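Local coordinates for putative exported protein (Bordetella parapertussis, PDB 3OCJ) that is of unknown function but carries a Rossmann-like methyltransferase domain and so probably transfers a methyl group from S-adenosylmethionine, at residues Gly187-Thr192 with Ala216-Gly221; Glu208-Phe213 with Ala276-Ala281; Val224-Thr229 with Arg294-Val299; Gly282-Arg287 with Ile300-Ala305. All blocks are in the same frame, centred on the assembly; numbering follows the deposited sequence. Where two conformers were deposited one is given.

Contact 1: residues Gly187-Thr192 with Ala216-Gly221; sequences GYDLLT and ALKPGG
Three backbone hydrogen bonds join Gly-187 and Tyr-188 to the chain leaving the helix at Ala-216. The carbonyl O of Ala-216 is gripped twice: Gly-187 N donates to it at 2.8 Å, tilted from the carbonyl plane, and Tyr-188 N at 3.1 Å from within that plane. Lys-218 N then returns a nearly straight bond to Tyr-188 O (2.8 Å, 171° at the hydrogen), which makes Tyr-188 and Leu-217 a short parallel bridge. Among the apolar contacts, the Tyr-188 ring, whose hydroxyl bonds Thr-184 of the preceding loop, brings CE2 to 3.8 Å from Ala-216 CB, while the CD2 branch of Leu-217 reaches back to Leu-191 CB at 4.0 Å. Of the charged groups, Lys-218 runs its chain past Tyr-188 O and bends only at the last torsion (chi4 64°), which brings NZ to 2.8 Å from Gly-187 O. Its CD passes 3.4 Å from Asp-189 OD1, but the carboxylate turns its other oxygen, OD2, to Val-121 N. The type II turn from Lys-218 to Gly-221 sets Gly-221 CA 3.1 Å from Asp-189 O. Strand 188-192 is flanked here by strand 121-124, on which Tyr-188 and Leu-190 pack, and by strand 221-226. Helix 203-216 supplies the connection between the two parallel strands, a beta-alpha-beta crossover.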
loop_
_atom_site.group_PDB
_atom_site.type_symbol
_atom_site.label_atom_id
_atom_site.label_comp_id
_atom_site.label_asym_id
_atom_site.label_seq_id
_atom_site.Cartn_x
_atom_site.Cartn_y
_atom_site.Cartn_z
ATOM N N GLY A 187 3.150 -12.294 20.401
ATOM C CA GLY A 187 2.794 -11.050 21.051
ATOM C C GLY A 187 1.457 -10.472 20.627
ATOM O O GLY A 187 0.876 -9.663 21.350
ATOM N N TYR A 188 0.956 -10.878 19.463
ATOM C CA TYR A 188 -0.222 -10.216 18.901
ATOM C C TYR A 188 -1.362 -11.179 18.585
ATOM O O TYR A 188 -1.138 -12.294 18.111
ATOM C CB TYR A 188 0.137 -9.446 17.617
ATOM C CG TYR A 188 1.456 -8.714 17.682
ATOM C CD1 TYR A 188 1.736 -7.836 18.723
ATOM C CD2 TYR A 188 2.413 -8.890 16.688
ATOM C CE1 TYR A 188 2.946 -7.168 18.784
ATOM C CE2 TYR A 188 3.623 -8.223 16.739
ATOM C CZ TYR A 188 3.877 -7.370 17.785
ATOM O OH TYR A 188 5.088 -6.710 17.828
ATOM N N ASP A 189 -2.590 -10.720 18.799
ATOM C CA ASP A 189 -3.761 -11.494 18.400
ATOM C C ASP A 189 -4.083 -11.301 16.926
ATOM O O ASP A 189 -4.604 -12.201 16.257
ATOM C CB ASP A 189 -4.958 -11.074 19.243
ATOM C CG ASP A 189 -4.762 -11.395 20.698
ATOM O OD1 ASP A 189 -4.795 -12.597 21.043
ATOM O OD2 ASP A 189 -4.546 -10.456 21.486
ATOM N N LEU A 190 -3.787 -10.106 16.440
ATOM C CA LEU A 190 -4.105 -9.704 15.079
ATOM C C LEU A 190 -2.937 -8.895 14.546
ATOM O O LEU A 190 -2.381 -8.063 15.267
ATOM C CB LEU A 190 -5.350 -8.822 15.083
ATOM C CG LEU A 190 -6.689 -9.403 14.652
ATOM C CD1 LEU A 190 -7.772 -8.364 14.894
ATOM C CD2 LEU A 190 -6.632 -9.796 13.181
ATOM N N LEU A 191 -2.548 -9.133 13.300
ATOM C CA LEU A 191 -1.470 -8.356 12.686
ATOM C C LEU A 191 -1.924 -7.966 11.291
ATOM O O LEU A 191 -2.413 -8.807 10.533
ATOM C CB LEU A 191 -0.163 -9.166 12.631
ATOM C CG LEU A 191 1.096 -8.391 12.201
ATOM C CD1 LEU A 191 2.385 -8.977 12.788
ATOM C CD2 LEU A 191 1.216 -8.277 10.678
ATOM N N THR A 192 -1.807 -6.687 10.968
ATOM C CA THR A 192 -2.128 -6.221 9.634
ATOM C C THR A 192 -0.875 -5.646 8.946
ATOM O O THR A 192 -0.032 -5.008 9.590
ATOM C CB THR A 192 -3.287 -5.207 9.676
ATOM O OG1 THR A 192 -3.639 -4.819 8.344
ATOM C CG2 THR A 192 -2.909 -3.990 10.506
ATOM N N ALA A 216 5.084 -14.005 15.202
ATOM C CA ALA A 216 4.653 -12.906 16.064
ATOM C C ALA A 216 3.217 -13.072 16.570
ATOM O O ALA A 216 2.840 -12.472 17.576
ATOM C CB ALA A 216 4.812 -11.568 15.342
ATOM N N LEU A 217 2.419 -13.886 15.891
ATOM C CA LEU A 217 1.025 -14.085 16.301
ATOM C C LEU A 217 0.902 -15.091 17.436
ATOM O O LEU A 217 1.663 -16.052 17.521
ATOM C CB LEU A 217 0.172 -14.537 15.114
ATOM C CG LEU A 217 -0.138 -13.423 14.116
ATOM C CD1 LEU A 217 -0.664 -14.008 12.806
ATOM C CD2 LEU A 217 -1.137 -12.436 14.701
ATOM N N LYS A 218 -0.053 -14.848 18.322
ATOM C CA LYS A 218 -0.452 -15.857 19.290
ATOM C C LYS A 218 -1.160 -16.968 18.535
ATOM O O LYS A 218 -1.764 -16.712 17.491
ATOM C CB LYS A 218 -1.399 -15.247 20.317
ATOM C CG LYS A 218 -0.769 -14.150 21.166
ATOM C CD LYS A 218 -1.764 -13.636 22.195
ATOM C CE LYS A 218 -1.063 -12.919 23.337
ATOM N NZ LYS A 218 -0.355 -11.692 22.882
ATOM N N PRO A 219 -1.091 -18.206 19.048
ATOM C CA PRO A 219 -1.846 -19.299 18.431
ATOM C C PRO A 219 -3.321 -18.922 18.360
ATOM O O PRO A 219 -3.848 -18.378 19.336
ATOM C CB PRO A 219 -1.636 -20.464 19.407
ATOM C CG PRO A 219 -0.328 -20.161 20.070
ATOM C CD PRO A 219 -0.264 -18.661 20.182
ATOM N N GLY A 220 -3.965 -19.190 17.227
ATOM C CA GLY A 220 -5.343 -18.789 17.004
ATOM C C GLY A 220 -5.485 -17.382 16.443
ATOM O O GLY A 220 -6.586 -16.952 16.111
ATOM N N GLY A 221 -4.376 -16.662 16.329
ATOM C CA GLY A 221 -4.397 -15.304 15.802
ATOM C C GLY A 221 -4.581 -15.238 14.293
ATOM O O GLY A 221 -4.679 -16.262 13.615
#

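Contact 2: residues Glu208-Phe213 with Ala276-Ala281; sequences ELYRRF and AQLEEA
The Tyr-210 ring has Leu-278 CD2 over one face, a CH-pi contact 3.8 Å from the ring centroid and offset toward the rim. At its edge lies Gln-277 CB, 3.7 Å from Tyr-210 CD2, and a water sits in the ring plane beside the hydroxyl. That water lies 2.7 Å from Tyr-210 OH and donates to Gln-277 OE1; Tyr-210 OH also bonds Asn-197, and Gln-277 NE2 bonds the carbonyl of Asp-203. The Arg-211 guanidinium has Ala-281 CA over one face and two carboxylates at its edge. Glu-208, one helical turn earlier, is held side-on: Arg-211 NE meets OE1 and NH2 meets OE2, both on the syn side. Across the contact, Arg-211 NH2 makes a salt bridge to Glu-280 OE2 at 3.0 Å through the anti lone pair, in the guanidinium plane but with the carboxylate turned 69° against it. Both glutamates also adopt a second conformer, so this network is probably not permanent. With CG anti to its own backbone N (chi1 -152°) and a bend at chi3, the arginine swings its end over the close of helix 271-280. Where the backbones come nearest, Ala-281 CB packs directly against the other helix, 3.7 Å from Tyr-210 CB and 3.6 Å from Arg-211 N. The axes of segments 208-213 and 276-280 approach to 8.6 Å and cross at -45°. Two helices layered side by side on one face of a central sheet, with Leu-278 and Phe-213 both resting on Leu-223 of strand 221-226, are characteristic of the Rossmann-like methyltransferase fold.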
loop_
_atom_site.group_PDB
_atom_site.type_symbol
_atom_site.label_atom_id
_atom_site.label_comp_id
_atom_site.label_asym_id
_atom_site.label_seq_id
_atom_site.Cartn_x
_atom_site.Cartn_y
_atom_site.Cartn_z
ATOM N N GLU A 208 9.585 -15.407 3.958
ATOM C CA GLU A 208 10.217 -15.229 5.257
ATOM C C GLU A 208 9.563 -14.122 6.080
ATOM O O GLU A 208 9.448 -14.237 7.307
ATOM C CB GLU A 208 11.727 -15.026 5.110
ATOM C CG GLU A 208 12.439 -16.301 4.684
ATOM C CD GLU A 208 12.007 -17.500 5.518
ATOM O OE1 GLU A 208 12.023 -17.391 6.763
ATOM O OE2 GLU A 208 11.636 -18.546 4.940
ATOM N N LEU A 209 9.114 -13.062 5.411
ATOM C CA LEU A 209 8.368 -12.016 6.099
ATOM C C LEU A 209 7.085 -12.610 6.691
ATOM O O LEU A 209 6.754 -12.374 7.849
ATOM C CB LEU A 209 8.046 -10.876 5.134
ATOM C CG LEU A 209 7.180 -9.756 5.720
ATOM C CD1 LEU A 209 7.968 -8.900 6.687
ATOM C CD2 LEU A 209 6.590 -8.890 4.627
ATOM N N TYR A 210 6.383 -13.409 5.895
ATOM C CA TYR A 210 5.165 -14.057 6.380
ATOM C C TYR A 210 5.451 -14.973 7.568
ATOM O O TYR A 210 4.643 -15.068 8.489
ATOM C CB TYR A 210 4.474 -14.845 5.266
ATOM C CG TYR A 210 3.922 -14.014 4.119
ATOM C CD1 TYR A 210 3.701 -12.644 4.248
ATOM C CD2 TYR A 210 3.619 -14.621 2.902
ATOM C CE1 TYR A 210 3.172 -11.905 3.190
ATOM C CE2 TYR A 210 3.109 -13.894 1.838
ATOM C CZ TYR A 210 2.884 -12.544 1.986
ATOM O OH TYR A 210 2.372 -11.817 0.942
ATOM N N ARG A 211 6.597 -15.648 7.546
ATOM C CA ARG A 211 6.975 -16.504 8.664
ATOM C C ARG A 211 7.193 -15.690 9.938
ATOM O O ARG A 211 6.805 -16.119 11.028
ATOM C CB ARG A 211 8.221 -17.326 8.340
ATOM C CG ARG A 211 8.258 -18.631 9.108
ATOM C CD ARG A 211 9.532 -19.410 8.846
ATOM N NE ARG A 211 9.768 -19.675 7.427
ATOM C CZ ARG A 211 9.287 -20.722 6.763
ATOM N NH1 ARG A 211 8.518 -21.611 7.376
ATOM N NH2 ARG A 211 9.583 -20.875 5.483
ATOM N N ARG A 212 7.804 -14.513 9.804
ATOM C CA ARG A 212 7.972 -13.642 10.967
ATOM C C ARG A 212 6.625 -13.164 11.490
ATOM O O ARG A 212 6.409 -13.104 12.697
ATOM C CB ARG A 212 8.899 -12.473 10.631
ATOM C CG ARG A 212 10.332 -12.947 10.426
ATOM C CD ARG A 212 11.268 -11.859 9.960
ATOM N NE ARG A 212 12.610 -12.412 9.785
ATOM C CZ ARG A 212 13.547 -12.414 10.725
ATOM N NH1 ARG A 212 13.304 -11.874 11.910
ATOM N NH2 ARG A 212 14.732 -12.955 10.477
ATOM N N PHE A 213 5.699 -12.860 10.585
ATOM C CA PHE A 213 4.339 -12.529 11.012
ATOM C C PHE A 213 3.712 -13.701 11.783
ATOM O O PHE A 213 3.116 -13.519 12.836
ATOM C CB PHE A 213 3.452 -12.196 9.813
ATOM C CG PHE A 213 3.821 -10.927 9.088
ATOM C CD1 PHE A 213 4.594 -9.948 9.684
ATOM C CD2 PHE A 213 3.350 -10.710 7.794
ATOM C CE1 PHE A 213 4.909 -8.772 8.987
ATOM C CE2 PHE A 213 3.648 -9.542 7.101
ATOM C CZ PHE A 213 4.430 -8.575 7.698
ATOM N N ALA A 276 0.554 -20.216 -1.544
ATOM C CA ALA A 276 1.724 -21.070 -1.333
ATOM C C ALA A 276 2.686 -20.474 -0.307
ATOM O O ALA A 276 3.193 -21.186 0.570
ATOM C CB ALA A 276 2.435 -21.335 -2.666
ATOM N N GLN A 277 2.939 -19.174 -0.405
ATOM C CA GLN A 277 3.843 -18.531 0.551
ATOM C C GLN A 277 3.267 -18.574 1.966
ATOM O O GLN A 277 3.970 -18.880 2.926
ATOM C CB GLN A 277 4.103 -17.088 0.136
ATOM C CG GLN A 277 4.816 -16.937 -1.203
ATOM C CD GLN A 277 4.878 -15.505 -1.647
ATOM O OE1 GLN A 277 3.850 -14.850 -1.799
ATOM N NE2 GLN A 277 6.093 -14.993 -1.845
ATOM N N LEU A 278 1.982 -18.254 2.091
ATOM C CA LEU A 278 1.376 -18.193 3.416
ATOM C C LEU A 278 1.301 -19.578 4.058
ATOM O O LEU A 278 1.503 -19.718 5.271
ATOM C CB LEU A 278 -0.009 -17.539 3.354
ATOM C CG LEU A 278 -0.010 -16.024 3.114
ATOM C CD1 LEU A 278 -1.412 -15.583 2.709
ATOM C CD2 LEU A 278 0.453 -15.270 4.358
ATOM N N GLU A 279 0.986 -20.594 3.254
ATOM C CA GLU A 279 0.932 -21.964 3.766
ATOM C C GLU A 279 2.318 -22.447 4.197
ATOM O O GLU A 279 2.454 -23.088 5.243
ATOM C CB GLU A 279 0.276 -22.897 2.743
ATOM C CG GLU A 279 -1.228 -22.639 2.639
ATOM C CD GLU A 279 -1.948 -23.501 1.618
ATOM O OE1 GLU A 279 -1.284 -24.169 0.801
ATOM O OE2 GLU A 279 -3.197 -23.481 1.638
ATOM N N GLU A 280 3.343 -22.121 3.418
ATOM C CA GLU A 280 4.713 -22.466 3.797
ATOM C C GLU A 280 5.073 -21.821 5.135
ATOM O O GLU A 280 5.738 -22.437 5.973
ATOM C CB GLU A 280 5.710 -22.047 2.709
ATOM C CG GLU A 280 7.180 -22.094 3.136
ATOM C CD GLU A 280 7.628 -23.466 3.614
ATOM O OE1 GLU A 280 7.031 -24.489 3.201
ATOM O OE2 GLU A 280 8.597 -23.517 4.404
ATOM N N ALA A 281 4.630 -20.577 5.329
ATOM C CA ALA A 281 4.857 -19.861 6.581
ATOM C C ALA A 281 4.058 -20.383 7.772
ATOM O O ALA A 281 4.302 -19.952 8.901
ATOM C CB ALA A 281 4.588 -18.382 6.384
HETATM O O HOH W 1 2.315 -12.647 -1.611
#

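Contact 3: residues Val224-Thr229 with Arg294-Val299; sequences VTSFLT and RLFPTV
Phe-227 and Pro-297 meet at about a right angle in the apolar centre, with the proline lying over one face of the aromatic ring and Phe-227 CZ 3.8 Å from Pro-297 CB. With CG between its backbone N and carbonyl carbon (chi1 54°), Phe-227 carries the ring across to Pro-297, although its bond to CB points away; His-271 meets this ring edge-to-face. Leu-228 CD2 stands over a face of Phe-296, 3.7 Å from the centroid, and Thr-225 CG2 presses against Val-299 CG1 at 3.5 Å, tighter than usual. The side chain of Leu-228 comes within about 4 Å (nearest atoms) of a bound palmitic acid, so this end probably borders its site. The backbone is an antiparallel pair in which strand 221-226 joins strand 298-302: Thr-225 and Val-299 exchange two hydrogen bonds, and Ser-226 faces Thr-298 as a non-hydrogen-bonded pair. Strand 298-302, the one reversed strand, slots between 221-226 and 286-289, as in class I methyltransferases. Beyond the strands the pairing continues in loops, Phe-227 N donating to Pro-297 O and Thr-229 N to Leu-295 O. At the polar edge Thr-229 OG1 donates to Arg-294 O at 2.7 Å, in the carbonyl plane on a lone pair, and a water gives its hydrogens to Thr-229 O and Leu-295 O. Ser-226 OG bonds Asn-194, and Thr-225 OG1 the carbonyl of Ser-193.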
loop_
_atom_site.group_PDB
_atom_site.type_symbol
_atom_site.label_atom_id
_atom_site.label_comp_id
_atom_site.label_asym_id
_atom_site.label_seq_id
_atom_site.Cartn_x
_atom_site.Cartn_y
_atom_site.Cartn_z
ATOM N N VAL A 224 -3.912 -10.054 8.491
ATOM C CA VAL A 224 -4.630 -9.403 7.404
ATOM C C VAL A 224 -3.598 -8.708 6.535
ATOM O O VAL A 224 -2.928 -7.773 6.975
ATOM C CB VAL A 224 -5.647 -8.377 7.928
ATOM C CG1 VAL A 224 -6.342 -7.649 6.773
ATOM C CG2 VAL A 224 -6.671 -9.056 8.842
ATOM N N THR A 225 -3.424 -9.172 5.306
ATOM C CA THR A 225 -2.481 -8.512 4.418
ATOM C C THR A 225 -3.060 -8.417 3.005
ATOM O O THR A 225 -4.269 -8.596 2.815
ATOM C CB THR A 225 -1.066 -9.156 4.489
ATOM O OG1 THR A 225 -0.103 -8.328 3.821
ATOM C CG2 THR A 225 -1.033 -10.565 3.920
ATOM N N SER A 226 -2.216 -8.102 2.033
ATOM C CA SER A 226 -2.682 -7.764 0.700
ATOM C C SER A 226 -1.577 -8.019 -0.301
ATOM O O SER A 226 -0.420 -8.208 0.066
ATOM C CB SER A 226 -3.046 -6.293 0.626
ATOM O OG SER A 226 -1.881 -5.518 0.902
ATOM N N PHE A 227 -1.923 -8.023 -1.578
ATOM C CA PHE A 227 -0.910 -8.157 -2.613
ATOM C C PHE A 227 -1.453 -7.628 -3.923
ATOM O O PHE A 227 -2.645 -7.768 -4.199
ATOM C CB PHE A 227 -0.470 -9.629 -2.761
ATOM C CG PHE A 227 -1.611 -10.589 -2.996
ATOM C CD1 PHE A 227 -1.839 -11.116 -4.251
ATOM C CD2 PHE A 227 -2.448 -10.947 -1.947
ATOM C CE1 PHE A 227 -2.880 -12.008 -4.457
ATOM C CE2 PHE A 227 -3.497 -11.830 -2.151
ATOM C CZ PHE A 227 -3.718 -12.349 -3.408
ATOM N N LEU A 228 -0.591 -6.994 -4.722
ATOM C CA LEU A 228 -0.942 -6.633 -6.089
ATOM C C LEU A 228 -0.762 -7.826 -7.015
ATOM O O LEU A 228 0.221 -8.572 -6.905
ATOM C CB LEU A 228 -0.067 -5.482 -6.575
ATOM C CG LEU A 228 -0.354 -4.115 -5.965
ATOM C CD1 LEU A 228 0.814 -3.159 -6.254
ATOM C CD2 LEU A 228 -1.648 -3.534 -6.513
ATOM N N THR A 229 -1.726 -8.016 -7.920
ATOM C CA THR A 229 -1.737 -9.162 -8.835
ATOM C C THR A 229 -1.217 -8.786 -10.222
ATOM O O THR A 229 -1.277 -7.613 -10.624
ATOM C CB THR A 229 -3.168 -9.654 -9.009
ATOM O OG1 THR A 229 -3.943 -8.525 -9.429
ATOM C CG2 THR A 229 -3.713 -10.196 -7.683
ATOM N N ARG A 294 -9.924 -7.215 -9.126
ATOM C CA ARG A 294 -8.930 -8.190 -8.633
ATOM C C ARG A 294 -7.493 -7.720 -8.809
ATOM O O ARG A 294 -6.585 -8.535 -8.978
ATOM C CB ARG A 294 -9.103 -9.585 -9.263
ATOM C CG ARG A 294 -10.384 -10.362 -8.866
ATOM C CD ARG A 294 -11.555 -10.016 -9.754
ATOM N NE ARG A 294 -12.655 -10.974 -9.551
ATOM C CZ ARG A 294 -13.667 -10.797 -8.705
ATOM N NH1 ARG A 294 -13.753 -9.707 -7.964
ATOM N NH2 ARG A 294 -14.608 -11.735 -8.603
ATOM N N LEU A 295 -7.305 -6.407 -8.728
ATOM C CA LEU A 295 -5.975 -5.794 -8.792
ATOM C C LEU A 295 -5.215 -5.863 -7.470
ATOM O O LEU A 295 -3.980 -5.856 -7.463
ATOM C CB LEU A 295 -6.093 -4.325 -9.182
ATOM C CG LEU A 295 -7.042 -4.035 -10.353
ATOM C CD1 LEU A 295 -7.151 -2.531 -10.619
ATOM C CD2 LEU A 295 -6.639 -4.774 -11.620
ATOM N N PHE A 296 -5.930 -5.876 -6.354
ATOM C CA PHE A 296 -5.273 -5.706 -5.060
ATOM C C PHE A 296 -6.055 -6.444 -3.976
ATOM O O PHE A 296 -6.634 -5.814 -3.085
ATOM C CB PHE A 296 -5.179 -4.208 -4.724
ATOM C CG PHE A 296 -4.014 -3.821 -3.824
ATOM C CD1 PHE A 296 -3.270 -4.758 -3.109
ATOM C CD2 PHE A 296 -3.672 -2.477 -3.723
ATOM C CE1 PHE A 296 -2.186 -4.341 -2.296
ATOM C CE2 PHE A 296 -2.615 -2.054 -2.923
ATOM C CZ PHE A 296 -1.864 -2.988 -2.217
ATOM N N PRO A 297 -6.046 -7.785 -4.023
ATOM C CA PRO A 297 -6.804 -8.529 -3.018
ATOM C C PRO A 297 -6.247 -8.388 -1.611
ATOM O O PRO A 297 -5.053 -8.152 -1.383
ATOM C CB PRO A 297 -6.670 -9.990 -3.469
ATOM C CG PRO A 297 -6.293 -9.931 -4.930
ATOM C CD PRO A 297 -5.473 -8.661 -5.062
ATOM N N THR A 298 -7.160 -8.571 -0.665
ATOM C CA THR A 298 -6.871 -8.686 0.753
ATOM C C THR A 298 -6.899 -10.170 1.074
ATOM O O THR A 298 -7.704 -10.916 0.506
ATOM C CB THR A 298 -7.948 -7.938 1.536
ATOM O OG1 THR A 298 -7.863 -6.540 1.233
ATOM C CG2 THR A 298 -7.852 -8.150 3.053
ATOM N N VAL A 299 -6.028 -10.605 1.970
ATOM C CA VAL A 299 -6.063 -11.978 2.446
ATOM C C VAL A 299 -6.037 -12.014 3.968
ATOM O O VAL A 299 -5.255 -11.296 4.611
ATOM C CB VAL A 299 -4.922 -12.829 1.842
ATOM C CG1 VAL A 299 -3.529 -12.226 2.162
ATOM C CG2 VAL A 299 -5.010 -14.284 2.316
HETATM O O HOH W 2 -2.347 -5.259 -9.703
#

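Contact 4: residues Gly282-Arg287 with Ile300-Ala305; sequences GFTDLR and IARKPA
Thr-284 and Arg-302 exchange two backbone hydrogen bonds, each 2.9 Å (Thr-284 N to Arg-302 O, Arg-302 N to Thr-284 O), and Arg-287 pairs with Ile-300 in the same way. Between these pairs Asp-285, with positive phi, adds one residue to its strand. Its carbonyl O takes a hydrogen from a water that also donates to Ile-300 O. On one side of the strands Ala-301 CB touches Phe-283 CD1 at 3.5 Å and Leu-286 CD1 at 3.9 Å. The other side carries Arg-302, whose CB passes 4.0 Å from Asp-285 CB; bends at chi2 and chi3 turn its guanidinium so that NE donates in plane to a second water, which donates in turn to Asp-285 OD2. The Ile-300 and Arg-287 side chains run side by side, Ile-300 CD1 4.1 Å from Arg-287 CG. Further out, Trp-214 meets the Phe-283 ring edge-to-face, and Arg-302 NH2 bonds the carbonyl of Gly-220. Gly-282, in a Schellman motif at the close of helix 271-280, turns the chain into the strand. The whole is a beta hairpin with a beta bulge, in which reversed strand 298-302 pairs with edge strand 286-289, as in the seven-stranded sheet of class I methyltransferases.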
loop_
_atom_site.group_PDB
_atom_site.type_symbol
_atom_site.label_atom_id
_atom_site.label_comp_id
_atom_site.label_asym_id
_atom_site.label_seq_id
_atom_site.Cartn_x
_atom_site.Cartn_y
_atom_site.Cartn_z
ATOM N N GLY A 282 3.099 -21.278 7.531
ATOM C CA GLY A 282 2.359 -21.923 8.611
ATOM C C GLY A 282 0.891 -21.543 8.748
ATOM O O GLY A 282 0.195 -22.016 9.662
ATOM N N PHE A 283 0.416 -20.676 7.859
ATOM C CA PHE A 283 -0.976 -20.231 7.905
ATOM C C PHE A 283 -1.960 -21.238 7.323
ATOM O O PHE A 283 -1.622 -22.031 6.444
ATOM C CB PHE A 283 -1.133 -18.875 7.211
ATOM C CG PHE A 283 -0.493 -17.747 7.957
ATOM C CD1 PHE A 283 -1.140 -17.167 9.042
ATOM C CD2 PHE A 283 0.761 -17.276 7.594
ATOM C CE1 PHE A 283 -0.549 -16.123 9.740
ATOM C CE2 PHE A 283 1.361 -16.236 8.292
ATOM C CZ PHE A 283 0.711 -15.659 9.365
ATOM N N THR A 284 -3.191 -21.183 7.831
ATOM C CA THR A 284 -4.280 -22.029 7.361
ATOM C C THR A 284 -5.542 -21.188 7.191
ATOM O O THR A 284 -5.563 -19.995 7.509
ATOM C CB THR A 284 -4.574 -23.169 8.362
ATOM O OG1 THR A 284 -4.994 -22.614 9.616
ATOM C CG2 THR A 284 -3.336 -24.023 8.585
ATOM N N ASP A 285 -6.592 -21.813 6.676
ATOM C CA ASP A 285 -7.916 -21.198 6.600
ATOM C C ASP A 285 -7.931 -19.851 5.871
ATOM O O ASP A 285 -8.637 -18.925 6.273
ATOM C CB ASP A 285 -8.521 -21.042 8.003
ATOM C CG ASP A 285 -8.749 -22.375 8.697
ATOM O OD1 ASP A 285 -8.823 -23.410 8.003
ATOM O OD2 ASP A 285 -8.859 -22.384 9.940
ATOM N N LEU A 286 -7.204 -19.762 4.767
ATOM C CA LEU A 286 -7.100 -18.492 4.046
ATOM C C LEU A 286 -8.435 -18.045 3.479
ATOM O O LEU A 286 -9.197 -18.854 2.928
ATOM C CB LEU A 286 -6.098 -18.603 2.896
ATOM C CG LEU A 286 -4.616 -18.360 3.197
ATOM C CD1 LEU A 286 -4.117 -19.007 4.482
ATOM C CD2 LEU A 286 -3.761 -18.766 1.993
ATOM N N ARG A 287 -8.700 -16.750 3.602
ATOM C CA ARG A 287 -9.856 -16.111 2.978
ATOM C C ARG A 287 -9.362 -14.918 2.173
ATOM O O ARG A 287 -8.631 -14.064 2.695
ATOM C CB ARG A 287 -10.847 -15.640 4.048
ATOM C CG ARG A 287 -11.935 -14.672 3.555
ATOM C CD ARG A 287 -12.884 -15.287 2.522
ATOM N NE ARG A 287 -13.841 -14.283 2.051
ATOM C CZ ARG A 287 -14.405 -14.278 0.845
ATOM N NH1 ARG A 287 -14.091 -15.205 -0.043
ATOM N NH2 ARG A 287 -15.249 -13.313 0.512
ATOM N N ILE A 300 -6.911 -12.844 4.533
ATOM C CA ILE A 300 -6.961 -13.089 5.967
ATOM C C ILE A 300 -6.488 -14.519 6.192
ATOM O O ILE A 300 -7.061 -15.462 5.627
ATOM C CB ILE A 300 -8.373 -12.903 6.550
ATOM C CG1 ILE A 300 -8.930 -11.514 6.186
ATOM C CG2 ILE A 300 -8.323 -13.058 8.068
ATOM C CD1 ILE A 300 -9.755 -11.454 4.910
ATOM N N ALA A 301 -5.440 -14.678 6.993
ATOM C CA ALA A 301 -4.775 -15.967 7.189
ATOM C C ALA A 301 -4.752 -16.319 8.672
ATOM O O ALA A 301 -4.398 -15.486 9.498
ATOM C CB ALA A 301 -3.363 -15.888 6.634
ATOM N N ARG A 302 -5.106 -17.556 9.014
ATOM C CA ARG A 302 -5.185 -17.965 10.412
ATOM C C ARG A 302 -3.945 -18.719 10.892
ATOM O O ARG A 302 -3.413 -19.559 10.174
ATOM C CB ARG A 302 -6.419 -18.848 10.622
ATOM C CG ARG A 302 -6.521 -19.472 12.003
ATOM C CD ARG A 302 -7.075 -18.478 13.020
ATOM N NE ARG A 302 -8.378 -17.955 12.613
ATOM C CZ ARG A 302 -8.918 -16.842 13.099
ATOM N NH1 ARG A 302 -10.109 -16.437 12.672
ATOM N NH2 ARG A 302 -8.265 -16.133 14.009
ATOM N N LYS A 303 -3.487 -18.408 12.102
ATOM C CA LYS A 303 -2.504 -19.237 12.786
ATOM C C LYS A 303 -3.258 -20.241 13.648
ATOM O O LYS A 303 -4.082 -19.853 14.468
ATOM C CB LYS A 303 -1.591 -18.394 13.671
ATOM C CG LYS A 303 -0.567 -19.217 14.447
ATOM C CD LYS A 303 0.455 -18.328 15.123
ATOM C CE LYS A 303 1.445 -19.159 15.936
ATOM N NZ LYS A 303 2.615 -18.342 16.378
ATOM N N PRO A 304 -2.978 -21.536 13.462
ATOM C CA PRO A 304 -3.695 -22.557 14.235
ATOM C C PRO A 304 -3.637 -22.330 15.745
ATOM O O PRO A 304 -2.621 -21.877 16.279
ATOM C CB PRO A 304 -2.970 -23.848 13.848
ATOM C CG PRO A 304 -2.481 -23.592 12.462
ATOM C CD PRO A 304 -2.109 -22.127 12.429
ATOM N N ALA A 305 -4.741 -22.642 16.418
ATOM C CA ALA A 305 -4.810 -22.572 17.871
ATOM C C ALA A 305 -3.914 -23.649 18.462
ATOM O O ALA A 305 -3.629 -24.642 17.792
ATOM C CB ALA A 305 -6.253 -22.763 18.338
ATOM O OXT ALA A 305 -3.449 -23.553 19.600
HETATM O O HOH W 3 -9.135 -16.575 7.332
HETATM O O HOH W 4 -10.036 -19.913 11.134
#

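How the contacts relate
Contacts 1, 2 and 3 are largely buried, while contact 4, partly buried, lies at the outer edge of the sheet. Contacts 3 and 4 share strand 298-302, which pairs with strand 221-226 in one and with strand 286-289 in the other. Contact 1 lies at the start of the parallel pairing between strands 188-192 and 221-226, its Leu-217 and Gly-220 offering carbonyls to Lys-303 and Arg-302 of contact 4. Contact 2 is the helix layer over this sheet: Phe-213 rests on Leu-191 and Leu-278 on Val-299. Chemistry follows place: backbone bonds dominate in contacts 1, 3 and 4, with aromatic and proline packing in contact 3, whereas contact 2 relies on side chains, apolar inside and salt-bridged outside.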